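Local structure of HIAXHD3 (Humicola insolens, 3ZXK) at residues R209-E214 and F246-G251; P18-F23 and H261-M266; T232-I237 and G296-S301. The protein is a family 43 exo-acting arabinofuranosidase that releases arabinofuranosyl side chains, probably from arabinoxylan, and served as the scaffold for an engineered endo-xylanase activity. All blocks are in the same frame, centred on the assembly; numbering follows the deposited sequence. Where two conformers were deposited one is given.

Interaction 1: R209-E214 and F246-G251; sequences RPADAE and FAHQGG. With AHR (alpha-L-arabinofuranose), chain C.
In the arabinose pocket, Ala211 and His248 meet against the bound alpha-L-arabinofuranose. The imidazole is held along its edge at both nitrogens: ND1 of His248 donates to Phe246 O at 2.7 Å, and NE2 of His248 shares a hydrogen bond of 2.6 Å with O2 of the sugar. With its rotation fixed in this way, the ring lies under the carbonyl of Ala211, whose O sits 3.2 Å above the ring plane over its centre; this is a contact with the face and not a hydrogen bond. The methyl of Ala211 turns to the ligand as well, its CB 3.5 Å from the sugar O5. Asp267 and Arg273 add further hydrogen bonds to the same sugar.

The segment 209-214 is the turn between two strands of one blade of the five-bladed propeller. A cis peptide precedes Ala211, and a classic beta bulge sets Asp212 and Ala213 against Arg209, whose NE makes a salt bridge to Asp212 OD1; Asp212 OD2 is paired with Arg236. Asp212 CB packs 3.6 Å from CD2 of Phe246. One water accepts from Phe246 N and donates to Ala211 O, while a second donates to both Asp212 O and Ala247 O. Deeper in, the chain of Glu214, bent at chi2 (79°), brings OE1 to Gln249 N at 2.8 Å, a weak bond with an N-H...O angle of 124°.

Interaction 2: P18-F23 and H261-M266; sequences PALEVF and HYVAFM
The carbonyl O of Leu20, whose side chain packs on Val263, accepts a hydrogen bond from Arg195 NE, and Ala19 O takes a weak bond from NH2 of the same arginine. Two blades of the propeller meet here: strand 21-25, with the turn leading into it, belongs to the first blade in the chain, and strand 260-267 to the last, so the packing lies where the ring of blades closes. Within the last blade, the backbone N of Val263 pairs with the O of Gly251 on the adjoining strand.

Leu20 is central to the packing, set against Val263 and Phe265. Its CG lies between the backbone N and the carbonyl carbon (chi1 70°), and a chi2 of 93° is far from a staggered value; together they spread the two methyls over Val263. CD1 and CD2 of Leu20 are each 3.7 Å from CG1 of Val263, the two side chains crossing at about a right angle, and CD1 also lies 3.6 Å from the carbonyl O of Val263. CD2 of Leu20 goes on to the edge of the Phe265 ring, 4.2 Å from its CD2. Cutting Leu20 back to an alanine would probably open a gap between the blades, leaving Val263 CG1 without the two leucine methyls that pack on it and that edge of Phe265 less supported. Val22 adds a methyl contact to CG2 of Val263, less certain because Val22 was modelled in two conformers.

Phe265 ties the junction to the pocket: its ring touches the bound arabinose and meets that of His248 with planes about 60° apart. Its CE2 also approaches the backbone N of Ala19 obliquely, at 3.3 Å.

Interaction 3: T232-I237 and G296-S301; sequences TLVSRI and GRWGTS
The indole of Trp298 takes Ile237 at its edge: the CG2 methyl of Ile237 lies near the ring plane, 4.1 Å from CE3, and the two side chains cross at about a right angle. A second methyl, CG1 of Val234, comes in obliquely at 4.2 Å from CZ3 of Trp298. The ring of Tyr262 also meets the indole, with planes about 50° apart and therefore well away from a parallel stack. Further apolar neighbours are Pro240, Val276 and Ala278, while the indole NE1 makes a weak hydrogen bond to Val277 O.

Ile237 does more than touch the ring. CG1 is anti to the backbone N (chi1 -159°) and the chain stays extended at chi2 (170°), which carries the ethyl branch along the backbone of 296-298. CG1 of Ile237 stands 3.8 Å from Gly296 O, and CD1 is equally close, at 3.8 Å, to Trp298 N. One branch of the isoleucine thus follows the peptide chain while the other meets the aromatic edge. Gly296 has a positive phi, which favours glycine there, and Trp298 is further held by a backbone hydrogen bond to Gln238, the residue following Ile237.

Val234 lies in a classic beta bulge, in which it and Leu233 both face Glu214 on the neighbouring strand. The contact is apolar packing between neighbouring propeller blades: the short outer strand 234-235 of the fourth sheet, with the turn after it, rests on the irregular chain that follows the last strand, 288-290, of the fifth.

Interactions 1 and 2 share the arabinose: His248 and Phe265 approach it from segments 246-251 and 261-266, and the contact centres are 10 Å apart. Between them Tyr262 OH is 2.6 Å from Gln249 O, a probable hydrogen bond from strand 260-267 to the corner that leads into its neighbour, 250-254. Interaction 3, also centred 10 Å from interaction 1, stands farther from the ligand, the side chain of Val234 being about 11 Å from the arabinose. It is tied to interaction 1 by strand pairing, with Glu214 N 2.9 Å from Val234 O and Glu214 O 2.8 Å from Leu233 N. Interactions 2 and 3 have centres 14 Å apart and touch where Ala264 CB lies 3.6 Å from Trp298 CH2.

Interaction 1: R209-E214 and F246-G251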
ATOM      1  N   ARG A 209      -2.529  18.670  -8.622  1.00  7.44           N
ATOM      2  CA  ARG A 209      -3.632  19.449  -8.082  1.00  8.35           C
ATOM      3  C   ARG A 209      -4.710  18.435  -7.640  1.00  9.05           C
ATOM      4  O   ARG A 209      -5.349  17.790  -8.487  1.00  8.98           O
ATOM      5  CB  ARG A 209      -4.180  20.415  -9.126  1.00 10.06           C
ATOM      6  CG  ARG A 209      -5.333  21.230  -8.551  1.00 12.84           C
ATOM      7  CD  ARG A 209      -6.050  22.049  -9.602  1.00 16.40           C
ATOM      8  NE  ARG A 209      -6.772  21.217 -10.570  1.00 20.73           N
ATOM      9  CZ  ARG A 209      -7.396  21.708 -11.633  1.00 24.04           C
ATOM     10  NH1 ARG A 209      -7.391  23.017 -11.848  1.00 26.34           N
ATOM     11  NH2 ARG A 209      -8.029  20.899 -12.472  1.00 25.16           N
ATOM     12  N   PRO A 210      -4.870  18.236  -6.323  1.00  9.60           N
ATOM     13  CA  PRO A 210      -5.785  17.179  -5.901  1.00 10.47           C
ATOM     14  C   PRO A 210      -7.209  17.444  -6.388  1.00 10.40           C
ATOM     15  O   PRO A 210      -7.673  18.569  -6.245  1.00 11.47           O
ATOM     16  CB  PRO A 210      -5.779  17.288  -4.369  1.00 12.27           C
ATOM     17  CG  PRO A 210      -4.524  17.974  -4.028  1.00 12.75           C
ATOM     18  CD  PRO A 210      -4.158  18.851  -5.190  1.00 10.38           C
ATOM     19  N   ALA A 211      -7.886  16.454  -6.971  1.00  9.93           N
ATOM     20  CA  ALA A 211      -7.361  15.109  -7.267  1.00  9.05           C
ATOM     21  C   ALA A 211      -7.454  14.830  -8.753  1.00  8.82           C
ATOM     22  O   ALA A 211      -7.720  13.696  -9.160  1.00  9.78           O
ATOM     23  CB  ALA A 211      -8.140  14.045  -6.517  1.00  9.47           C
ATOM     24  N   ASP A 212      -7.276  15.848  -9.583  1.00  8.81           N
ATOM     25  CA  ASP A 212      -7.649  15.689 -10.983  1.00  9.28           C
ATOM     26  C   ASP A 212      -6.610  16.135 -12.003  1.00  8.40           C
ATOM     27  O   ASP A 212      -6.865  16.012 -13.197  1.00  7.74           O
ATOM     28  CB  ASP A 212      -8.995  16.394 -11.252  1.00 11.39           C
ATOM     29  CG  ASP A 212      -8.934  17.903 -11.052  1.00 13.78           C
ATOM     30  OD1 ASP A 212      -7.933  18.437 -10.519  1.00 16.20           O
ATOM     31  OD2 ASP A 212      -9.911  18.573 -11.458  1.00 19.20           O
ATOM     32  N   ALA A 213      -5.466  16.641 -11.555  1.00  6.34           N
ATOM     33  CA  ALA A 213      -4.463  17.168 -12.491  1.00  6.14           C
ATOM     34  C   ALA A 213      -3.068  16.928 -12.005  1.00  6.39           C
ATOM     35  O   ALA A 213      -2.840  16.793 -10.793  1.00  6.65           O
ATOM     36  CB  ALA A 213      -4.652  18.678 -12.791  1.00  6.82           C
ATOM     37  N   GLU A 214      -2.148  16.856 -12.963  1.00  6.54           N
ATOM     38  CA  GLU A 214      -0.713  16.804 -12.696  1.00  6.39           C
ATOM     39  C   GLU A 214      -0.046  17.926 -13.503  1.00  6.50           C
ATOM     40  O   GLU A 214      -0.355  18.089 -14.686  1.00  7.09           O
ATOM     41  CB  GLU A 214      -0.136  15.460 -13.107  1.00  6.94           C
ATOM     42  CG  GLU A 214       1.319  15.255 -12.671  1.00  6.52           C
ATOM     43  CD  GLU A 214       1.445  14.856 -11.189  1.00  7.19           C
ATOM     44  OE1 GLU A 214       0.413  14.747 -10.495  1.00  8.00           O
ATOM     45  OE2 GLU A 214       2.586  14.673 -10.708  1.00  7.90           O
ATOM     46  N   PHE A 246      -9.685  10.397 -11.524  1.00  6.96           N
ATOM     47  CA  PHE A 246      -8.761  10.799 -12.563  1.00  7.36           C
ATOM     48  C   PHE A 246      -7.365  10.339 -12.261  1.00  7.17           C
ATOM     49  O   PHE A 246      -6.941  10.328 -11.094  1.00  7.48           O
ATOM     50  CB  PHE A 246      -8.695  12.324 -12.643  1.00  8.48           C
ATOM     51  CG  PHE A 246      -9.979  12.951 -13.021  1.00  9.56           C
ATOM     52  CD1 PHE A 246     -10.352  13.006 -14.362  1.00 10.30           C
ATOM     53  CD2 PHE A 246     -10.852  13.434 -12.050  1.00 10.22           C
ATOM     54  CE1 PHE A 246     -11.574  13.567 -14.736  1.00 11.70           C
ATOM     55  CE2 PHE A 246     -12.066  14.018 -12.421  1.00 12.16           C
ATOM     56  CZ  PHE A 246     -12.429  14.070 -13.766  1.00 12.91           C
ATOM     57  N   ALA A 247      -6.661   9.958 -13.321  1.00  7.34           N
ATOM     58  CA  ALA A 247      -5.220   9.688 -13.271  1.00  6.87           C
ATOM     59  C   ALA A 247      -4.485  10.929 -12.810  1.00  7.11           C
ATOM     60  O   ALA A 247      -4.645  12.004 -13.397  1.00  7.99           O
ATOM     61  CB  ALA A 247      -4.725   9.249 -14.657  1.00  6.98           C
ATOM     62  N   HIS A 248      -3.718  10.789 -11.717  1.00  6.37           N
ATOM     63  CA  HIS A 248      -2.956  11.931 -11.197  1.00  6.64           C
ATOM     64  C   HIS A 248      -1.881  11.480 -10.266  1.00  6.75           C
ATOM     65  O   HIS A 248      -1.817  10.285  -9.909  1.00  6.48           O
ATOM     66  CB  HIS A 248      -3.907  12.927 -10.511  1.00  7.50           C
ATOM     67  CG  HIS A 248      -4.514  12.425  -9.224  1.00  7.91           C
ATOM     68  ND1 HIS A 248      -5.401  11.398  -9.165  1.00  8.91           N
ATOM     69  CD2 HIS A 248      -4.323  12.843  -7.918  1.00  8.54           C
ATOM     70  CE1 HIS A 248      -5.743  11.180  -7.874  1.00  9.41           C
ATOM     71  NE2 HIS A 248      -5.103  12.077  -7.120  1.00  9.78           N
ATOM     72  N   GLN A 249      -1.037  12.435  -9.846  1.00  6.88           N
ATOM     73  CA  GLN A 249       0.055  12.192  -8.911  1.00  7.30           C
ATOM     74  C   GLN A 249       1.034  11.161  -9.534  1.00  6.75           C
ATOM     75  O   GLN A 249       1.184  11.106 -10.771  1.00  6.88           O
ATOM     76  CB  GLN A 249      -0.475  11.841  -7.513  1.00  8.53           C
ATOM     77  CG  GLN A 249       0.418  12.382  -6.408  1.00  8.05           C
ATOM     78  CD  GLN A 249      -0.226  12.318  -5.038  1.00  9.99           C
ATOM     79  OE1 GLN A 249      -1.462  12.356  -4.911  1.00 12.68           O
ATOM     80  NE2 GLN A 249       0.618  12.204  -3.986  1.00 11.17           N
ATOM     81  N   GLY A 250       1.744  10.368  -8.741  1.00  7.17           N
ATOM     82  CA  GLY A 250       2.688   9.425  -9.366  1.00  5.88           C
ATOM     83  C   GLY A 250       3.975  10.117  -9.801  1.00  6.05           C
ATOM     84  O   GLY A 250       4.340  11.182  -9.284  1.00  6.30           O
ATOM     85  N   GLY A 251       4.656   9.534 -10.777  1.00  5.60           N
ATOM     86  CA  GLY A 251       5.938  10.088 -11.206  1.00  5.44           C
ATOM     87  C   GLY A 251       6.325   9.583 -12.568  1.00  5.36           C
ATOM     88  O   GLY A 251       5.601   8.801 -13.193  1.00  5.39           O
TER
HETATM   89  O5  AHR C   3      -9.836  11.674  -4.550  1.00 12.55           O
HETATM   90  C5  AHR C   3      -9.308  10.976  -3.404  1.00 13.07           C
HETATM   91  C4  AHR C   3      -7.919  11.483  -3.004  1.00 14.68           C
HETATM   92  O4  AHR C   3      -7.962  12.873  -2.690  1.00 15.54           O
HETATM   93  C3  AHR C   3      -6.826  11.425  -4.066  1.00 12.47           C
HETATM   94  O3  AHR C   3      -6.231  10.141  -4.184  1.00 12.69           O
HETATM   95  C2  AHR C   3      -5.797  12.417  -3.598  1.00 15.72           C
HETATM   96  O2  AHR C   3      -5.151  13.082  -4.701  1.00 15.79           O
HETATM   97  C1  AHR C   3      -6.634  13.410  -2.818  1.00 17.61           C
HETATM   98  O   HOH W   1      -9.456  11.543  -8.927  1.00  9.79           O
HETATM   99  O   HOH W   2      -6.221  13.828 -14.931  1.00  6.33           O

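Interaction 2: P18-F23 and H261-M266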
ATOM      1  N   PRO A  18      -0.815   3.430  -3.231  1.00  5.27           N
ATOM      2  CA  PRO A  18      -0.936   4.869  -3.482  1.00  5.47           C
ATOM      3  C   PRO A  18       0.341   5.664  -3.315  1.00  5.64           C
ATOM      4  O   PRO A  18       1.330   5.158  -2.753  1.00  5.49           O
ATOM      5  CB  PRO A  18      -1.894   5.329  -2.378  1.00  5.94           C
ATOM      6  CG  PRO A  18      -1.605   4.393  -1.255  1.00  5.86           C
ATOM      7  CD  PRO A  18      -1.429   3.062  -1.944  1.00  5.83           C
ATOM      8  N   ALA A  19       0.308   6.913  -3.795  1.00  5.98           N
ATOM      9  CA  ALA A  19       1.415   7.873  -3.626  1.00  6.57           C
ATOM     10  C   ALA A  19       2.753   7.365  -4.150  1.00  6.37           C
ATOM     11  O   ALA A  19       3.807   7.590  -3.555  1.00  7.75           O
ATOM     12  CB  ALA A  19       1.533   8.342  -2.178  1.00  7.11           C
ATOM     13  N   LEU A  20       2.707   6.717  -5.302  1.00  5.40           N
ATOM     14  CA  LEU A  20       3.858   6.001  -5.819  1.00  5.13           C
ATOM     15  C   LEU A  20       5.024   6.918  -6.168  1.00  5.84           C
ATOM     16  O   LEU A  20       4.818   8.060  -6.599  1.00  6.73           O
ATOM     17  CB  LEU A  20       3.438   5.119  -7.004  1.00  5.76           C
ATOM     18  CG  LEU A  20       3.048   5.827  -8.310  1.00  6.29           C
ATOM     19  CD1 LEU A  20       4.263   5.960  -9.231  1.00  6.05           C
ATOM     20  CD2 LEU A  20       1.917   5.079  -9.007  1.00  7.87           C
ATOM     21  N   GLU A  21       6.224   6.391  -5.939  1.00  6.18           N
ATOM     22  CA  GLU A  21       7.485   6.924  -6.483  1.00  6.28           C
ATOM     23  C   GLU A  21       8.041   5.811  -7.355  1.00  5.67           C
ATOM     24  O   GLU A  21       8.064   4.681  -6.906  1.00  6.02           O
ATOM     25  CB  GLU A  21       8.486   7.208  -5.334  1.00  7.43           C
ATOM     26  CG  GLU A  21       9.930   7.534  -5.778  1.00  8.86           C
ATOM     27  CD  GLU A  21      10.200   9.021  -5.944  1.00 11.17           C
ATOM     28  OE1 GLU A  21       9.959   9.807  -4.999  1.00 15.83           O
ATOM     29  OE2 GLU A  21      10.670   9.406  -7.030  1.00 14.42           O
ATOM     30  N   VAL A  22       8.473   6.109  -8.584  1.00  4.75           N
ATOM     31  CA  VAL A  22       9.095   5.092  -9.452  0.69  4.72           C
ATOM     32  C   VAL A  22      10.458   5.563  -9.938  1.00  4.78           C
ATOM     33  O   VAL A  22      10.650   6.747 -10.224  1.00  5.51           O
ATOM     34  CB  VAL A  22       8.254   4.742 -10.714  0.69  5.20           C
ATOM     35  CG1 VAL A  22       7.158   3.711 -10.436  0.69  6.10           C
ATOM     36  CG2 VAL A  22       7.728   5.994 -11.428  0.69  4.21           C
ATOM     37  N   PHE A  23      11.402   4.636 -10.028  1.00  4.21           N
ATOM     38  CA  PHE A  23      12.719   4.958 -10.582  1.00  4.15           C
ATOM     39  C   PHE A  23      13.345   3.702 -11.139  1.00  4.70           C
ATOM     40  O   PHE A  23      12.838   2.614 -10.902  1.00  4.79           O
ATOM     41  CB  PHE A  23      13.636   5.652  -9.546  1.00  4.41           C
ATOM     42  CG  PHE A  23      13.903   4.828  -8.313  1.00  4.71           C
ATOM     43  CD1 PHE A  23      13.061   4.876  -7.213  1.00  5.03           C
ATOM     44  CD2 PHE A  23      14.994   3.976  -8.263  1.00  5.39           C
ATOM     45  CE1 PHE A  23      13.294   4.088  -6.087  1.00  4.87           C
ATOM     46  CE2 PHE A  23      15.250   3.205  -7.129  1.00  5.45           C
ATOM     47  CZ  PHE A  23      14.417   3.274  -6.029  1.00  4.80           C
ATOM     48  N   HIS A 261       8.148   7.351 -19.300  1.00  6.68           N
ATOM     49  CA  HIS A 261       6.782   6.896 -19.018  1.00  6.30           C
ATOM     50  C   HIS A 261       6.246   7.607 -17.802  1.00  5.73           C
ATOM     51  O   HIS A 261       6.992   7.912 -16.854  1.00  6.27           O
ATOM     52  CB  HIS A 261       6.794   5.383 -18.828  1.00  7.73           C
ATOM     53  CG  HIS A 261       7.289   4.652 -20.047  1.00  9.13           C
ATOM     54  ND1 HIS A 261       6.458   4.200 -21.006  1.00 13.15           N
ATOM     55  CD2 HIS A 261       8.589   4.395 -20.491  1.00 10.93           C
ATOM     56  CE1 HIS A 261       7.186   3.637 -22.004  1.00 13.95           C
ATOM     57  NE2 HIS A 261       8.493   3.761 -21.688  1.00 13.70           N
ATOM     58  N   TYR A 262       4.947   7.882 -17.806  1.00  5.70           N
ATOM     59  CA  TYR A 262       4.300   8.515 -16.646  1.00  4.83           C
ATOM     60  C   TYR A 262       3.502   7.399 -15.932  1.00  4.70           C
ATOM     61  O   TYR A 262       2.647   6.721 -16.555  1.00  4.78           O
ATOM     62  CB  TYR A 262       3.422   9.701 -17.101  1.00  5.24           C
ATOM     63  CG  TYR A 262       2.628  10.377 -15.998  1.00  5.64           C
ATOM     64  CD1 TYR A 262       3.093  10.404 -14.671  1.00  6.23           C
ATOM     65  CD2 TYR A 262       1.394  10.978 -16.271  1.00  5.99           C
ATOM     66  CE1 TYR A 262       2.366  11.016 -13.664  1.00  6.21           C
ATOM     67  CE2 TYR A 262       0.660  11.568 -15.279  1.00  6.02           C
ATOM     68  CZ  TYR A 262       1.124  11.569 -13.980  1.00  5.22           C
ATOM     69  OH  TYR A 262       0.344  12.177 -13.017  1.00  5.52           O
ATOM     70  N   VAL A 263       3.821   7.176 -14.662  1.00  4.64           N
ATOM     71  CA  VAL A 263       3.098   6.182 -13.853  1.00  4.62           C
ATOM     72  C   VAL A 263       2.262   6.999 -12.890  1.00  4.48           C
ATOM     73  O   VAL A 263       2.793   7.643 -11.992  1.00  4.97           O
ATOM     74  CB  VAL A 263       4.037   5.238 -13.058  1.00  4.97           C
ATOM     75  CG1 VAL A 263       3.227   4.171 -12.351  1.00  5.17           C
ATOM     76  CG2 VAL A 263       5.031   4.576 -13.996  1.00  5.50           C
ATOM     77  N   ALA A 264       0.953   6.989 -13.092  1.00  4.56           N
ATOM     78  CA  ALA A 264       0.043   7.768 -12.223  1.00  4.05           C
ATOM     79  C   ALA A 264      -0.818   6.795 -11.433  1.00  4.12           C
ATOM     80  O   ALA A 264      -0.678   5.575 -11.605  1.00  4.50           O
ATOM     81  CB  ALA A 264      -0.844   8.712 -13.052  1.00  4.65           C
ATOM     82  N   PHE A 265      -1.713   7.271 -10.565  1.00  4.55           N
ATOM     83  CA  PHE A 265      -2.701   6.323 -10.068  1.00  4.97           C
ATOM     84  C   PHE A 265      -4.102   6.866 -10.206  1.00  5.55           C
ATOM     85  O   PHE A 265      -4.302   8.085 -10.392  1.00  5.48           O
ATOM     86  CB  PHE A 265      -2.425   5.865  -8.603  1.00  6.10           C
ATOM     87  CG  PHE A 265      -2.302   6.996  -7.633  1.00  7.77           C
ATOM     88  CD1 PHE A 265      -3.447   7.571  -7.073  1.00  9.00           C
ATOM     89  CD2 PHE A 265      -1.042   7.496  -7.280  1.00  8.28           C
ATOM     90  CE1 PHE A 265      -3.340   8.628  -6.172  1.00 10.33           C
ATOM     91  CE2 PHE A 265      -0.936   8.529  -6.376  1.00  9.71           C
ATOM     92  CZ  PHE A 265      -2.074   9.094  -5.820  1.00 10.54           C
ATOM     93  N   MET A 266      -5.061   5.937 -10.128  1.00  5.27           N
ATOM     94  CA  MET A 266      -6.497   6.195 -10.215  0.57  5.96           C
ATOM     95  C   MET A 266      -7.116   6.060  -8.823  1.00  6.10           C
ATOM     96  O   MET A 266      -6.666   5.207  -8.040  1.00  7.19           O
ATOM     97  CB  MET A 266      -7.159   5.133 -11.105  0.57  6.57           C
ATOM     98  CG  MET A 266      -6.604   5.010 -12.518  0.57  7.46           C
ATOM     99  SD  MET A 266      -6.840   6.485 -13.540  0.57  9.36           S
ATOM    100  CE  MET A 266      -8.628   6.678 -13.570  0.57  7.61           C
TER

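Interaction 3: T232-I237 and G296-S301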
ATOM      1  N   THR A 232       0.844  22.026 -17.876  1.00  8.31           N
ATOM      2  CA  THR A 232      -0.022  20.905 -17.546  1.00  9.06           C
ATOM      3  C   THR A 232       0.535  19.612 -18.134  1.00  8.98           C
ATOM      4  O   THR A 232       0.962  19.573 -19.291  1.00 11.82           O
ATOM      5  CB  THR A 232      -1.422  21.191 -18.071  1.00  9.85           C
ATOM      6  OG1 THR A 232      -1.926  22.344 -17.377  1.00 12.64           O
ATOM      7  CG2 THR A 232      -2.359  19.982 -17.852  1.00  9.70           C
ATOM      8  N   LEU A 233       0.563  18.561 -17.336  1.00  7.60           N
ATOM      9  CA  LEU A 233       0.853  17.228 -17.868  1.00  8.01           C
ATOM     10  C   LEU A 233      -0.468  16.495 -18.163  1.00  7.38           C
ATOM     11  O   LEU A 233      -0.678  15.958 -19.266  1.00  8.32           O
ATOM     12  CB  LEU A 233       1.735  16.446 -16.884  1.00  8.43           C
ATOM     13  CG  LEU A 233       2.276  15.095 -17.343  1.00  9.94           C
ATOM     14  CD1 LEU A 233       3.139  15.228 -18.591  1.00 12.29           C
ATOM     15  CD2 LEU A 233       3.055  14.472 -16.197  1.00 10.08           C
ATOM     16  N   VAL A 234      -1.354  16.456 -17.183  1.00  7.20           N
ATOM     17  CA  VAL A 234      -2.720  15.999 -17.431  1.00  7.45           C
ATOM     18  C   VAL A 234      -3.668  16.861 -16.629  1.00  7.44           C
ATOM     19  O   VAL A 234      -3.341  17.317 -15.526  1.00  7.61           O
ATOM     20  CB  VAL A 234      -2.996  14.518 -17.067  1.00  7.72           C
ATOM     21  CG1 VAL A 234      -2.215  13.547 -17.948  1.00  7.25           C
ATOM     22  CG2 VAL A 234      -2.823  14.268 -15.571  1.00  8.32           C
ATOM     23  N   SER A 235      -4.865  17.066 -17.157  1.00  8.27           N
ATOM     24  CA  SER A 235      -5.889  17.746 -16.363  1.00  9.15           C
ATOM     25  C   SER A 235      -7.227  17.183 -16.740  1.00  9.60           C
ATOM     26  O   SER A 235      -7.679  17.333 -17.896  1.00  9.85           O
ATOM     27  CB  SER A 235      -5.849  19.256 -16.582  1.00  9.69           C
ATOM     28  OG  SER A 235      -6.830  19.903 -15.781  1.00 13.66           O
ATOM     29  N   ARG A 236      -7.832  16.494 -15.775  1.00  8.97           N
ATOM     30  CA  ARG A 236      -9.144  15.855 -15.943  1.00  9.23           C
ATOM     31  C   ARG A 236      -9.147  14.996 -17.208  1.00  9.69           C
ATOM     32  O   ARG A 236     -10.113  15.006 -17.968  1.00 10.63           O
ATOM     33  CB  ARG A 236     -10.260  16.910 -15.972  1.00 10.72           C
ATOM     34  CG  ARG A 236     -10.305  17.754 -14.691  1.00 11.05           C
ATOM     35  CD  ARG A 236     -11.497  18.718 -14.628  1.00 12.48           C
ATOM     36  NE  ARG A 236     -12.763  17.999 -14.466  1.00 17.00           N
ATOM     37  CZ  ARG A 236     -13.247  17.556 -13.310  1.00 17.40           C
ATOM     38  NH1 ARG A 236     -12.575  17.744 -12.175  1.00 16.99           N
ATOM     39  NH2 ARG A 236     -14.411  16.904 -13.296  1.00 19.67           N
ATOM     40  N   ILE A 237      -8.048  14.271 -17.441  1.00  9.20           N
ATOM     41  CA  ILE A 237      -7.966  13.342 -18.585  1.00  9.58           C
ATOM     42  C   ILE A 237      -8.951  12.171 -18.401  1.00 10.15           C
ATOM     43  O   ILE A 237      -9.158  11.699 -17.291  1.00 10.67           O
ATOM     44  CB  ILE A 237      -6.525  12.827 -18.805  1.00  8.48           C
ATOM     45  CG1 ILE A 237      -6.333  12.317 -20.243  1.00  8.13           C
ATOM     46  CG2 ILE A 237      -6.139  11.790 -17.747  1.00  8.80           C
ATOM     47  CD1 ILE A 237      -4.879  12.025 -20.580  1.00  8.24           C
ATOM     48  N   GLY A 296      -7.721  11.157 -27.407  1.00 19.06           N
ATOM     49  CA  GLY A 296      -7.258  12.046 -26.345  1.00 16.38           C
ATOM     50  C   GLY A 296      -7.409  11.500 -24.934  1.00 16.01           C
ATOM     51  O   GLY A 296      -7.254  12.230 -23.970  1.00 17.58           O
ATOM     52  N   ARG A 297      -7.696  10.212 -24.817  1.00 14.39           N
ATOM     53  CA  ARG A 297      -7.806   9.564 -23.518  1.00 12.70           C
ATOM     54  C   ARG A 297      -6.466   8.969 -23.099  1.00 10.43           C
ATOM     55  O   ARG A 297      -5.589   8.742 -23.926  1.00 10.63           O
ATOM     56  CB  ARG A 297      -8.868   8.462 -23.559  1.00 12.08           C
ATOM     57  CG  ARG A 297     -10.242   8.948 -23.974  1.00 14.80           C
ATOM     58  CD  ARG A 297     -11.191   7.788 -24.242  1.00 21.72           C
ATOM     59  NE  ARG A 297     -11.552   7.115 -22.997  1.00 29.11           N
ATOM     60  CZ  ARG A 297     -12.601   7.437 -22.235  1.00 31.59           C
ATOM     61  NH1 ARG A 297     -13.411   8.432 -22.582  1.00 32.71           N
ATOM     62  NH2 ARG A 297     -12.833   6.759 -21.117  1.00 31.94           N
ATOM     63  N   TRP A 298      -6.308   8.749 -21.802  1.00  9.59           N
ATOM     64  CA  TRP A 298      -5.254   7.884 -21.303  1.00  8.61           C
ATOM     65  C   TRP A 298      -5.587   6.511 -21.807  1.00  9.19           C
ATOM     66  O   TRP A 298      -6.653   5.967 -21.511  1.00  9.85           O
ATOM     67  CB  TRP A 298      -5.236   7.916 -19.783  1.00  8.28           C
ATOM     68  CG  TRP A 298      -4.021   7.272 -19.174  1.00  7.34           C
ATOM     69  CD1 TRP A 298      -3.594   5.950 -19.289  1.00  7.13           C
ATOM     70  CD2 TRP A 298      -3.056   7.914 -18.299  1.00  7.50           C
ATOM     71  NE1 TRP A 298      -2.441   5.753 -18.574  1.00  6.31           N
ATOM     72  CE2 TRP A 298      -2.083   6.896 -17.930  1.00  6.59           C
ATOM     73  CE3 TRP A 298      -2.918   9.199 -17.778  1.00  7.34           C
ATOM     74  CZ2 TRP A 298      -0.984   7.185 -17.109  1.00  6.65           C
ATOM     75  CZ3 TRP A 298      -1.823   9.483 -16.956  1.00  7.31           C
ATOM     76  CH2 TRP A 298      -0.879   8.501 -16.630  1.00  6.73           C
ATOM     77  N   GLY A 299      -4.703   5.946 -22.607  1.00  8.93           N
ATOM     78  CA  GLY A 299      -5.026   4.729 -23.349  1.00  9.56           C
ATOM     79  C   GLY A 299      -5.213   3.497 -22.486  1.00  9.18           C
ATOM     80  O   GLY A 299      -4.556   3.330 -21.452  1.00  8.05           O
ATOM     81  N   THR A 300      -6.104   2.616 -22.924  1.00 10.43           N
ATOM     82  CA  THR A 300      -6.304   1.340 -22.231  1.00 10.77           C
ATOM     83  C   THR A 300      -5.163   0.351 -22.503  1.00 11.07           C
ATOM     84  O   THR A 300      -4.866  -0.516 -21.676  1.00 11.58           O
ATOM     85  CB  THR A 300      -7.666   0.721 -22.609  1.00 12.88           C
ATOM     86  OG1 THR A 300      -7.707   0.529 -24.017  1.00 14.42           O
ATOM     87  CG2 THR A 300      -8.806   1.658 -22.210  1.00 12.97           C
ATOM     88  N   SER A 301      -4.504   0.507 -23.651  1.00 10.92           N
ATOM     89  CA  SER A 301      -3.316  -0.304 -23.965  1.00 10.30           C
ATOM     90  C   SER A 301      -2.256   0.505 -24.667  1.00  9.07           C
ATOM     91  O   SER A 301      -2.549   1.425 -25.442  1.00 10.49           O
ATOM     92  CB  SER A 301      -3.669  -1.529 -24.824  1.00 11.93           C
ATOM     93  OG  SER A 301      -4.079  -1.117 -26.100  1.00 17.50           O
TER